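Long-range contacts in putative oxidoreductase (Yersinia pestis, PDB 3KUX), which probably catalyses NAD(P)-dependent oxidation or reduction of a substrate not yet identified, using a Rossmann-type nucleotide-binding domain joined to a C-terminal alpha/beta domain: residues Y17-F22 / E259-K263; A84-A89 / A109-A114; V255-E259 / G300-A304; A36-S40 / P54-P59. All coordinates share one frame; numbering follows the deposited sequence.

Interaction 1 of 4, residues Y17-F22 / E259-K263; sequences YASKTF and EDRLK
The E259 carboxylate reaches the edges of two aromatic rings, Y17 and F22. Its OE2 accepts a weak hydrogen bond from Y17 OH (3.3 Å) and lies near the plane of both rings, 3.4 Å from F22 CZ. The carboxylate is turned about 60° from the Y17 ring and 45° from the F22 ring. E259 gets there with CG anti to its backbone N and an extended chain. T21 fits between the rings: its OG1 stands over the centre of the Y17 face while bonded to Y17 O at 2.7 Å, and its CG2 lies over the rim of one F22 face. That methyl also meets the second helix, 4.0 Å from L262 CB. L262 CD1 and F22 CD1 touch at 4.1 Å, the two side chains crossing at about a right angle, and the K263 methylenes CG and CD lie obliquely against the hydroxyl end of Y17. The axes of 17-22 and 259-263 run at 95° to each other, 9.2 Å apart at closest. The contact between the two family regions is mixed: E259 OE1 has R127 as a long, weak ion partner, while OE2 has the phenol and probably some help from the slightly positive C-H at F22 CZ.

Interaction 2 of 4, residues A84-A89 / A109-A114; sequences AQSALA and ALKEHA
H113 is the bump of this contact: its ring pushes across to helix 80-89 and fits into the hollow formed by Q85, L88 and A89. L88 CB sits over one ring face, 3.7 Å from the centroid and 23° off its normal, a CH-pi contact. At the ring edge, ND1 donates to Q85 OE1 (3.1 Å, 158°); the oxygen lies in the ring plane, although the ring approaches it from above the amide carbonyl plane. The Q85 chain bends at chi2, which folds the amide over to meet ND1, with the L110 methyl CD2 tucked against the same oxygen. The next layer, toward the sheet, is apolar. L88 forks around A114, its CD1 3.5 Å and its CD2 3.6 Å from A114 CB, and the L110 fork closes on A84 in the same way, with CD1 at 3.6 Å from A84 CB. Small alanines thus take the leucine tips from both helices. Beneath them, L88 rests on V94, and L110 and A114 on L121. Segments 84-89 and 109-114 run parallel, their axes 5° and 10.2 Å apart, side by side against strands 93-96 and 121-123, as consecutive beta-alpha crossovers do in a Rossmann fold.

Interaction 3 of 4, residues V255-E259 / G300-A304; sequences VDPQE and GNYPA
Q258 OE1 is held by two N-H groups: Y302 N donates to it at 2.9 Å with an angle of 164°, in the amide carbonyl plane and on a lone pair, and W273 NE1 is the second donor. The other end of the amide is held too, since Q258 NE2 donates to D256 OD1 at 3.1 Å, on the syn side of the carboxylate, so the rotation of the amide is fixed from both ends. Held in this way, the amide stacks on the Y302 ring. The planes are 27° apart, and NE2 lies 3.3 Å above the plane, over its centre, while Q258 CB meets Y302 CE2 at 3.6 Å. Y302 carries its ring under the amide with CG anti to its carbonyl carbon (chi1 -73°).

D256 does double duty. OD2 accepts from Q258 N (2.7 Å), capping the start of helix 258-263, and OD1 receives S131 N as well as the Q258 amide. G300, without a side chain, brings CA to 3.4 Å from D256 OD1. The phenol end of Y302 passes the carboxylate in the opposite sense and is bonded instead to D130 OD1.

Backbone bonds tie G300 to G274 and N301 to W129. Helix 131-142 meets P257 through S131 and N301 through L134, and F22 and L26 of helix 17-28 also pack against Y302. Beside the Rossmann region, the segment leading into helix 303-313 is joined through Q258 and Y302 to the start of helix 258-263.

Interaction 4 of 4, residues A36-S40 / P54-P59; sequences AGVSS and PVVSDP
V38 with V55 and S39 with V56 form parallel bridges, joining strands 33-39 and 55-56 of a beta-alpha-beta unit at one edge of the Rossmann sheet. V56 N donates to V38 O at 2.8 Å, and V38 N reaches P54 O only weakly at 3.4 Å. S40 N also points to V56 O, a bond whose exact geometry is doubtful. The side chains alternate. V38 and V55 share one face, where V55 packs on A43, V46 and H47 of helix 43-47. S39 and V56 share the other. There V56 puts CG1 anti to its carbonyl carbon, and CG2, in the crowded position between N and C, meets S39 CB at 3.6 Å, while M61 and L62 of helix 59-64 cover the valine. S39 OG also lies between its backbone N and carbonyl carbon (chi1 58°) and makes a weak bond with G14 N, in the glycine-rich turn after the first strand, a place where Rossmann folds commonly bind the dinucleotide. At the chain's turn into helix 59-64, D58 is the N-cap, its OD1 weakly bonded to Q60 N, and the ring of P59 closes on the serine, CG 3.6 Å from S39 OG.

How the interactions relate
From the N terminus, the chain opens interaction 1 at Y17-F22 and does not close it until E259-K263, so two smaller loops lie within this long one. Interaction 4 comes first, joining two neighbouring strands at the sheet edge; interaction 2 follows in series, pairing two helices against the same Rossmann sheet, its centre about 20 Å from that of interaction 4. Interaction 3 opens on V255-E259, just where the closing segment of interaction 1 begins, and closes at G300-A304. The two share E259, and F22 CE1 touches Y302 CE2 at 4.1 Å. Interactions 2 and 4 both lie within the Rossmann region, interaction 3 lies in the C-terminal region, and interaction 1 bridges the two.

Interaction 1 of 4, residues Y17-F22 / E259-K263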
loop_
_atom_site.group_PDB
_atom_site.type_symbol
_atom_site.label_atom_id
_atom_site.label_comp_id
_atom_site.label_asym_id
_atom_site.label_seq_id
_atom_site.Cartn_x
_atom_site.Cartn_y
_atom_site.Cartn_z
ATOM N N TYR A 17 -7.411 -1.126 -13.442
ATOM C CA TYR A 17 -7.291 0.195 -12.843
ATOM C C TYR A 17 -5.904 0.413 -12.229
ATOM O O TYR A 17 -5.371 1.526 -12.247
ATOM C CB TYR A 17 -8.372 0.397 -11.783
ATOM C CG TYR A 17 -8.194 1.671 -11.000
ATOM C CD1 TYR A 17 -8.756 2.863 -11.442
ATOM C CD2 TYR A 17 -7.446 1.688 -9.828
ATOM C CE1 TYR A 17 -8.586 4.039 -10.731
ATOM C CE2 TYR A 17 -7.270 2.858 -9.109
ATOM C CZ TYR A 17 -7.842 4.031 -9.565
ATOM O OH TYR A 17 -7.673 5.193 -8.853
ATOM N N ALA A 18 -5.326 -0.655 -11.687
ATOM C CA ALA A 18 -4.024 -0.565 -11.037
ATOM C C ALA A 18 -2.876 -0.411 -12.038
ATOM O O ALA A 18 -1.984 0.410 -11.836
ATOM C CB ALA A 18 -3.795 -1.763 -10.131
ATOM N N SER A 19 -2.897 -1.200 -13.111
ATOM C CA SER A 19 -1.841 -1.134 -14.121
ATOM C C SER A 19 -1.836 0.228 -14.798
ATOM O O SER A 19 -0.788 0.848 -15.005
ATOM C CB SER A 19 -2.042 -2.221 -15.173
ATOM O OG SER A 19 -1.772 -3.500 -14.636
ATOM N N LYS A 20 -3.039 0.675 -15.136
ATOM C CA LYS A 20 -3.277 1.950 -15.783
ATOM C C LYS A 20 -2.862 3.112 -14.883
ATOM O O LYS A 20 -2.191 4.048 -15.323
ATOM C CB LYS A 20 -4.767 2.037 -16.128
ATOM C CG LYS A 20 -5.355 3.433 -16.203
ATOM C CD LYS A 20 -5.779 3.791 -17.622
ATOM C CE LYS A 20 -6.792 4.932 -17.618
ATOM N NZ LYS A 20 -6.263 6.151 -16.926
ATOM N N THR A 21 -3.251 3.037 -13.616
ATOM C CA THR A 21 -3.094 4.158 -12.698
ATOM C C THR A 21 -1.727 4.207 -12.013
ATOM O O THR A 21 -1.120 5.269 -11.902
ATOM C CB THR A 21 -4.209 4.160 -11.633
ATOM O OG1 THR A 21 -5.486 4.192 -12.280
ATOM C CG2 THR A 21 -4.086 5.367 -10.727
ATOM N N PHE A 22 -1.239 3.062 -11.557
ATOM C CA PHE A 22 -0.005 3.036 -10.785
ATOM C C PHE A 22 1.161 2.418 -11.537
ATOM O O PHE A 22 2.130 3.096 -11.876
ATOM C CB PHE A 22 -0.208 2.276 -9.476
ATOM C CG PHE A 22 -1.210 2.907 -8.553
ATOM C CD1 PHE A 22 -0.863 4.003 -7.776
ATOM C CD2 PHE A 22 -2.498 2.401 -8.455
ATOM C CE1 PHE A 22 -1.786 4.587 -6.919
ATOM C CE2 PHE A 22 -3.425 2.984 -7.603
ATOM C CZ PHE A 22 -3.068 4.078 -6.834
ATOM N N GLU A 259 -2.518 9.731 -6.174
ATOM C CA GLU A 259 -3.474 8.865 -6.856
ATOM C C GLU A 259 -4.327 9.627 -7.874
ATOM O O GLU A 259 -4.492 9.180 -9.010
ATOM C CB GLU A 259 -4.367 8.133 -5.858
ATOM C CG GLU A 259 -5.203 7.036 -6.504
ATOM C CD GLU A 259 -5.913 6.147 -5.494
ATOM O OE1 GLU A 259 -6.148 6.594 -4.347
ATOM O OE2 GLU A 259 -6.240 4.994 -5.859
ATOM N N ASP A 260 -4.864 10.773 -7.467
ATOM C CA ASP A 260 -5.697 11.580 -8.351
ATOM C C ASP A 260 -4.939 12.031 -9.593
ATOM O O ASP A 260 -5.441 11.925 -10.712
ATOM C CB ASP A 260 -6.266 12.793 -7.606
ATOM C CG ASP A 260 -7.456 12.433 -6.726
ATOM O OD1 ASP A 260 -8.363 11.716 -7.206
ATOM O OD2 ASP A 260 -7.492 12.870 -5.556
ATOM N N ARG A 261 -3.724 12.528 -9.392
ATOM C CA ARG A 261 -2.930 13.048 -10.495
ATOM C C ARG A 261 -2.507 11.949 -11.468
ATOM O O ARG A 261 -2.371 12.194 -12.668
ATOM C CB ARG A 261 -1.726 13.830 -9.969
ATOM C CG ARG A 261 -2.116 15.141 -9.294
ATOM C CD ARG A 261 -0.918 15.829 -8.660
ATOM N NE ARG A 261 0.131 16.129 -9.634
ATOM C CZ ARG A 261 1.277 16.727 -9.329
ATOM N NH1 ARG A 261 1.525 17.087 -8.078
ATOM N NH2 ARG A 261 2.174 16.964 -10.271
ATOM N N LEU A 262 -2.317 10.738 -10.958
ATOM C CA LEU A 262 -2.014 9.606 -11.829
ATOM C C LEU A 262 -3.264 9.221 -12.604
ATOM O O LEU A 262 -3.215 9.045 -13.820
ATOM C CB LEU A 262 -1.472 8.416 -11.032
ATOM C CG LEU A 262 -0.065 8.613 -10.451
ATOM C CD1 LEU A 262 0.349 7.442 -9.563
ATOM C CD2 LEU A 262 0.951 8.842 -11.565
ATOM N N LYS A 263 -4.384 9.103 -11.893
ATOM C CA LYS A 263 -5.690 8.909 -12.521
ATOM C C LYS A 263 -5.886 9.871 -13.687
ATOM O O LYS A 263 -6.357 9.480 -14.757
ATOM C CB LYS A 263 -6.815 9.124 -11.504
ATOM C CG LYS A 263 -7.298 7.861 -10.811
ATOM C CD LYS A 263 -7.988 8.178 -9.489
ATOM C CE LYS A 263 -9.085 9.223 -9.658
ATOM N NZ LYS A 263 -10.159 8.761 -10.580
#

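Interaction 2 of 4, residues A84-A89 / A109-A114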
loop_
_atom_site.group_PDB
_atom_site.type_symbol
_atom_site.label_atom_id
_atom_site.label_comp_id
_atom_site.label_asym_id
_atom_site.label_seq_id
_atom_site.Cartn_x
_atom_site.Cartn_y
_atom_site.Cartn_z
ATOM N N ALA A 84 1.737 -15.767 -9.971
ATOM C CA ALA A 84 2.950 -15.629 -9.177
ATOM C C ALA A 84 3.826 -16.878 -9.276
ATOM O O ALA A 84 5.011 -16.788 -9.589
ATOM C CB ALA A 84 2.609 -15.321 -7.729
ATOM N N GLN A 85 3.241 -18.043 -9.015
ATOM C CA GLN A 85 3.979 -19.296 -9.131
ATOM C C GLN A 85 4.599 -19.428 -10.515
ATOM O O GLN A 85 5.811 -19.588 -10.649
ATOM C CB GLN A 85 3.071 -20.492 -8.846
ATOM C CG GLN A 85 2.822 -20.737 -7.367
ATOM C CD GLN A 85 3.944 -21.514 -6.703
ATOM O OE1 GLN A 85 4.561 -21.045 -5.744
ATOM N NE2 GLN A 85 4.215 -22.709 -7.210
ATOM N N SER A 86 3.761 -19.357 -11.543
ATOM C CA SER A 86 4.238 -19.451 -12.914
ATOM C C SER A 86 5.445 -18.540 -13.124
ATOM O O SER A 86 6.424 -18.926 -13.764
ATOM C CB SER A 86 3.125 -19.084 -13.901
ATOM O OG SER A 86 2.068 -20.028 -13.876
ATOM N N ALA A 87 5.366 -17.332 -12.573
ATOM C CA ALA A 87 6.414 -16.329 -12.752
ATOM C C ALA A 87 7.723 -16.736 -12.084
ATOM O O ALA A 87 8.791 -16.661 -12.693
ATOM C CB ALA A 87 5.950 -14.980 -12.233
ATOM N N LEU A 88 7.634 -17.159 -10.828
ATOM C CA LEU A 88 8.807 -17.611 -10.093
ATOM C C LEU A 88 9.396 -18.854 -10.745
ATOM O O LEU A 88 10.612 -19.040 -10.761
ATOM C CB LEU A 88 8.452 -17.898 -8.635
ATOM C CG LEU A 88 8.111 -16.689 -7.763
ATOM C CD1 LEU A 88 7.641 -17.144 -6.392
ATOM C CD2 LEU A 88 9.309 -15.767 -7.644
ATOM N N ALA A 89 8.527 -19.704 -11.283
ATOM C CA ALA A 89 8.971 -20.891 -11.998
ATOM C C ALA A 89 9.787 -20.476 -13.213
ATOM O O ALA A 89 10.854 -21.030 -13.476
ATOM C CB ALA A 89 7.781 -21.736 -12.420
ATOM N N ALA A 109 3.940 -19.935 0.616
ATOM C CA ALA A 109 4.460 -20.782 -0.447
ATOM C C ALA A 109 5.311 -19.954 -1.405
ATOM O O ALA A 109 6.434 -20.336 -1.741
ATOM C CB ALA A 109 3.320 -21.460 -1.189
ATOM N N LEU A 110 4.772 -18.816 -1.834
ATOM C CA LEU A 110 5.505 -17.898 -2.701
ATOM C C LEU A 110 6.764 -17.372 -2.017
ATOM O O LEU A 110 7.823 -17.283 -2.633
ATOM C CB LEU A 110 4.611 -16.730 -3.112
ATOM C CG LEU A 110 3.364 -17.074 -3.922
ATOM C CD1 LEU A 110 2.534 -15.821 -4.161
ATOM C CD2 LEU A 110 3.746 -17.739 -5.237
ATOM N N LYS A 111 6.632 -17.023 -0.742
ATOM C CA LYS A 111 7.752 -16.554 0.065
ATOM C C LYS A 111 8.899 -17.565 0.061
ATOM O O LYS A 111 10.072 -17.184 0.035
ATOM C CB LYS A 111 7.281 -16.279 1.497
ATOM C CG LYS A 111 8.381 -16.234 2.552
ATOM C CD LYS A 111 9.289 -15.027 2.365
ATOM C CE LYS A 111 10.401 -14.989 3.412
ATOM N NZ LYS A 111 11.445 -16.029 3.181
ATOM N N GLU A 112 8.553 -18.851 0.081
ATOM C CA GLU A 112 9.545 -19.920 0.086
ATOM C C GLU A 112 10.058 -20.220 -1.319
ATOM O O GLU A 112 11.264 -20.239 -1.566
ATOM C CB GLU A 112 8.952 -21.194 0.684
ATOM C CG GLU A 112 8.545 -21.085 2.140
ATOM C CD GLU A 112 7.871 -22.349 2.641
ATOM O OE1 GLU A 112 8.006 -23.398 1.974
ATOM O OE2 GLU A 112 7.202 -22.296 3.696
ATOM N N HIS A 113 9.130 -20.470 -2.234
ATOM C CA HIS A 113 9.478 -20.767 -3.615
ATOM C C HIS A 113 10.385 -19.672 -4.179
ATOM O O HIS A 113 11.355 -19.956 -4.882
ATOM C CB HIS A 113 8.200 -20.926 -4.444
ATOM C CG HIS A 113 8.437 -21.098 -5.911
ATOM N ND1 HIS A 113 7.424 -20.998 -6.842
ATOM C CD2 HIS A 113 9.568 -21.346 -6.613
ATOM C CE1 HIS A 113 7.919 -21.190 -8.051
ATOM N NE2 HIS A 113 9.218 -21.400 -7.941
ATOM N N ALA A 114 10.074 -18.424 -3.845
ATOM C CA ALA A 114 10.849 -17.280 -4.318
ATOM C C ALA A 114 12.190 -17.176 -3.603
ATOM O O ALA A 114 13.144 -16.606 -4.131
ATOM C CB ALA A 114 10.059 -15.998 -4.141
#

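Interaction 3 of 4, residues V255-E259 / G300-A304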
loop_
_atom_site.group_PDB
_atom_site.type_symbol
_atom_site.label_atom_id
_atom_site.label_comp_id
_atom_site.label_asym_id
_atom_site.label_seq_id
_atom_site.Cartn_x
_atom_site.Cartn_y
_atom_site.Cartn_z
ATOM N N VAL A 255 -5.892 13.602 2.099
ATOM C CA VAL A 255 -5.207 12.363 1.718
ATOM C C VAL A 255 -4.018 12.686 0.819
ATOM O O VAL A 255 -3.879 13.816 0.352
ATOM C CB VAL A 255 -6.141 11.382 0.975
ATOM C CG1 VAL A 255 -7.288 10.986 1.863
ATOM C CG2 VAL A 255 -6.641 11.992 -0.332
ATOM N N ASP A 256 -3.162 11.700 0.577
ATOM C CA ASP A 256 -2.036 11.902 -0.333
ATOM C C ASP A 256 -2.550 12.193 -1.743
ATOM O O ASP A 256 -3.508 11.565 -2.195
ATOM C CB ASP A 256 -1.104 10.687 -0.325
ATOM C CG ASP A 256 -0.012 10.788 -1.365
ATOM O OD1 ASP A 256 1.162 10.968 -0.975
ATOM O OD2 ASP A 256 -0.333 10.702 -2.572
ATOM N N PRO A 257 -1.913 13.143 -2.444
ATOM C CA PRO A 257 -2.449 13.670 -3.700
ATOM C C PRO A 257 -2.024 12.943 -4.986
ATOM O O PRO A 257 -2.480 13.314 -6.068
ATOM C CB PRO A 257 -1.906 15.104 -3.722
ATOM C CG PRO A 257 -0.628 15.054 -2.904
ATOM C CD PRO A 257 -0.637 13.785 -2.078
ATOM N N GLN A 258 -1.171 11.927 -4.886
ATOM C CA GLN A 258 -0.645 11.282 -6.090
ATOM C C GLN A 258 -1.698 10.507 -6.872
ATOM O O GLN A 258 -1.761 10.603 -8.099
ATOM C CB GLN A 258 0.529 10.362 -5.758
ATOM C CG GLN A 258 1.646 11.026 -4.993
ATOM C CD GLN A 258 2.737 10.050 -4.608
ATOM O OE1 GLN A 258 3.518 9.604 -5.453
ATOM N NE2 GLN A 258 2.801 9.713 -3.326
ATOM N N GLU A 259 -2.518 9.731 -6.174
ATOM C CA GLU A 259 -3.474 8.865 -6.856
ATOM C C GLU A 259 -4.327 9.627 -7.874
ATOM O O GLU A 259 -4.492 9.180 -9.010
ATOM C CB GLU A 259 -4.367 8.133 -5.858
ATOM C CG GLU A 259 -5.203 7.036 -6.504
ATOM C CD GLU A 259 -5.913 6.147 -5.494
ATOM O OE1 GLU A 259 -6.148 6.594 -4.347
ATOM O OE2 GLU A 259 -6.240 4.994 -5.859
ATOM N N GLY A 300 4.560 13.375 -1.348
ATOM C CA GLY A 300 4.360 11.946 -1.572
ATOM C C GLY A 300 5.403 11.479 -2.560
ATOM O O GLY A 300 5.899 12.273 -3.361
ATOM N N ASN A 301 5.751 10.199 -2.521
ATOM C CA ASN A 301 6.859 9.725 -3.340
ATOM C C ASN A 301 6.729 8.259 -3.722
ATOM O O ASN A 301 7.570 7.433 -3.355
ATOM C CB ASN A 301 8.180 9.968 -2.607
ATOM C CG ASN A 301 9.390 9.748 -3.487
ATOM O OD1 ASN A 301 9.304 9.825 -4.715
ATOM N ND2 ASN A 301 10.530 9.474 -2.863
ATOM N N TYR A 302 5.676 7.932 -4.461
ATOM C CA TYR A 302 5.437 6.546 -4.820
ATOM C C TYR A 302 6.603 5.970 -5.619
ATOM O O TYR A 302 6.959 4.806 -5.438
ATOM C CB TYR A 302 4.111 6.383 -5.572
ATOM C CG TYR A 302 2.874 6.516 -4.700
ATOM C CD1 TYR A 302 2.930 6.275 -3.334
ATOM C CD2 TYR A 302 1.643 6.858 -5.251
ATOM C CE1 TYR A 302 1.804 6.388 -2.541
ATOM C CE2 TYR A 302 0.513 6.969 -4.465
ATOM C CZ TYR A 302 0.600 6.733 -3.113
ATOM O OH TYR A 302 -0.521 6.847 -2.326
ATOM N N PRO A 303 7.218 6.788 -6.489
ATOM C CA PRO A 303 8.338 6.317 -7.316
ATOM C C PRO A 303 9.455 5.679 -6.495
ATOM O O PRO A 303 10.193 4.840 -7.008
ATOM C CB PRO A 303 8.849 7.592 -7.998
ATOM C CG PRO A 303 7.697 8.541 -7.959
ATOM C CD PRO A 303 6.944 8.223 -6.690
ATOM N N ALA A 304 9.585 6.071 -5.233
ATOM C CA ALA A 304 10.610 5.486 -4.378
ATOM C C ALA A 304 10.509 3.957 -4.340
ATOM O O ALA A 304 11.518 3.268 -4.167
ATOM C CB ALA A 304 10.540 6.069 -2.969
#

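Interaction 4 of 4, residues A36-S40 / P54-P59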
loop_
_atom_site.group_PDB
_atom_site.type_symbol
_atom_site.label_atom_id
_atom_site.label_comp_id
_atom_site.label_asym_id
_atom_site.label_seq_id
_atom_site.Cartn_x
_atom_site.Cartn_y
_atom_site.Cartn_z
ATOM N N ALA A 36 8.836 -3.650 -20.844
ATOM C CA ALA A 36 8.978 -4.398 -22.085
ATOM C C ALA A 36 7.626 -4.726 -22.708
ATOM O O ALA A 36 7.398 -4.450 -23.883
ATOM C CB ALA A 36 9.783 -5.669 -21.852
ATOM N N GLY A 37 6.727 -5.310 -21.921
ATOM C CA GLY A 37 5.434 -5.729 -22.450
ATOM C C GLY A 37 4.298 -5.766 -21.447
ATOM O O GLY A 37 4.517 -5.804 -20.235
ATOM N N VAL A 38 3.076 -5.758 -21.965
ATOM C CA VAL A 38 1.882 -5.846 -21.141
ATOM C C VAL A 38 0.926 -6.863 -21.751
ATOM O O VAL A 38 0.685 -6.839 -22.958
ATOM C CB VAL A 38 1.162 -4.495 -21.060
ATOM C CG1 VAL A 38 -0.047 -4.593 -20.134
ATOM C CG2 VAL A 38 2.118 -3.408 -20.599
ATOM N N SER A 39 0.391 -7.756 -20.922
ATOM C CA SER A 39 -0.594 -8.731 -21.385
ATOM C C SER A 39 -2.003 -8.183 -21.187
ATOM O O SER A 39 -2.342 -7.711 -20.102
ATOM C CB SER A 39 -0.428 -10.065 -20.654
ATOM O OG SER A 39 -0.539 -9.904 -19.250
ATOM N N SER A 40 -2.821 -8.238 -22.234
ATOM C CA SER A 40 -4.159 -7.660 -22.165
ATOM C C SER A 40 -5.097 -8.160 -23.257
ATOM O O SER A 40 -4.654 -8.592 -24.322
ATOM C CB SER A 40 -4.075 -6.132 -22.213
ATOM O OG SER A 40 -5.367 -5.551 -22.228
ATOM N N PRO A 54 3.812 -2.880 -26.714
ATOM C CA PRO A 54 4.235 -4.262 -26.906
ATOM C C PRO A 54 3.290 -5.198 -26.165
ATOM O O PRO A 54 3.707 -5.921 -25.259
ATOM C CB PRO A 54 5.634 -4.296 -26.281
ATOM C CG PRO A 54 6.070 -2.869 -26.218
ATOM C CD PRO A 54 4.820 -2.091 -25.988
ATOM N N VAL A 55 2.021 -5.166 -26.563
ATOM C CA VAL A 55 0.967 -5.938 -25.922
ATOM C C VAL A 55 0.957 -7.396 -26.355
ATOM O O VAL A 55 1.150 -7.708 -27.525
ATOM C CB VAL A 55 -0.419 -5.336 -26.233
ATOM C CG1 VAL A 55 -1.510 -6.373 -26.035
ATOM C CG2 VAL A 55 -0.672 -4.106 -25.373
ATOM N N VAL A 56 0.734 -8.283 -25.390
ATOM C CA VAL A 56 0.470 -9.689 -25.666
ATOM C C VAL A 56 -0.861 -10.066 -25.018
ATOM O O VAL A 56 -1.272 -9.452 -24.032
ATOM C CB VAL A 56 1.593 -10.603 -25.136
ATOM C CG1 VAL A 56 2.936 -10.166 -25.692
ATOM C CG2 VAL A 56 1.616 -10.588 -23.622
ATOM N N SER A 57 -1.536 -11.067 -25.569
ATOM C CA SER A 57 -2.866 -11.427 -25.086
ATOM C C SER A 57 -2.835 -12.477 -23.978
ATOM O O SER A 57 -3.874 -12.818 -23.417
ATOM C CB SER A 57 -3.745 -11.916 -26.240
ATOM O OG SER A 57 -3.385 -13.229 -26.634
ATOM N N ASP A 58 -1.645 -12.981 -23.662
ATOM C CA ASP A 58 -1.507 -14.041 -22.664
ATOM C C ASP A 58 -0.248 -13.898 -21.808
ATOM O O ASP A 58 0.867 -13.911 -22.327
ATOM C CB ASP A 58 -1.519 -15.409 -23.346
ATOM C CG ASP A 58 -1.233 -16.543 -22.381
ATOM O OD1 ASP A 58 -1.741 -16.504 -21.240
ATOM O OD2 ASP A 58 -0.497 -17.475 -22.770
ATOM N N PRO A 59 -0.431 -13.770 -20.485
ATOM C CA PRO A 59 0.654 -13.604 -19.521
ATOM C C PRO A 59 1.767 -14.643 -19.661
ATOM O O PRO A 59 2.933 -14.335 -19.407
ATOM C CB PRO A 59 -0.055 -13.772 -18.177
ATOM C CG PRO A 59 -1.432 -13.280 -18.433
ATOM C CD PRO A 59 -1.755 -13.702 -19.840
#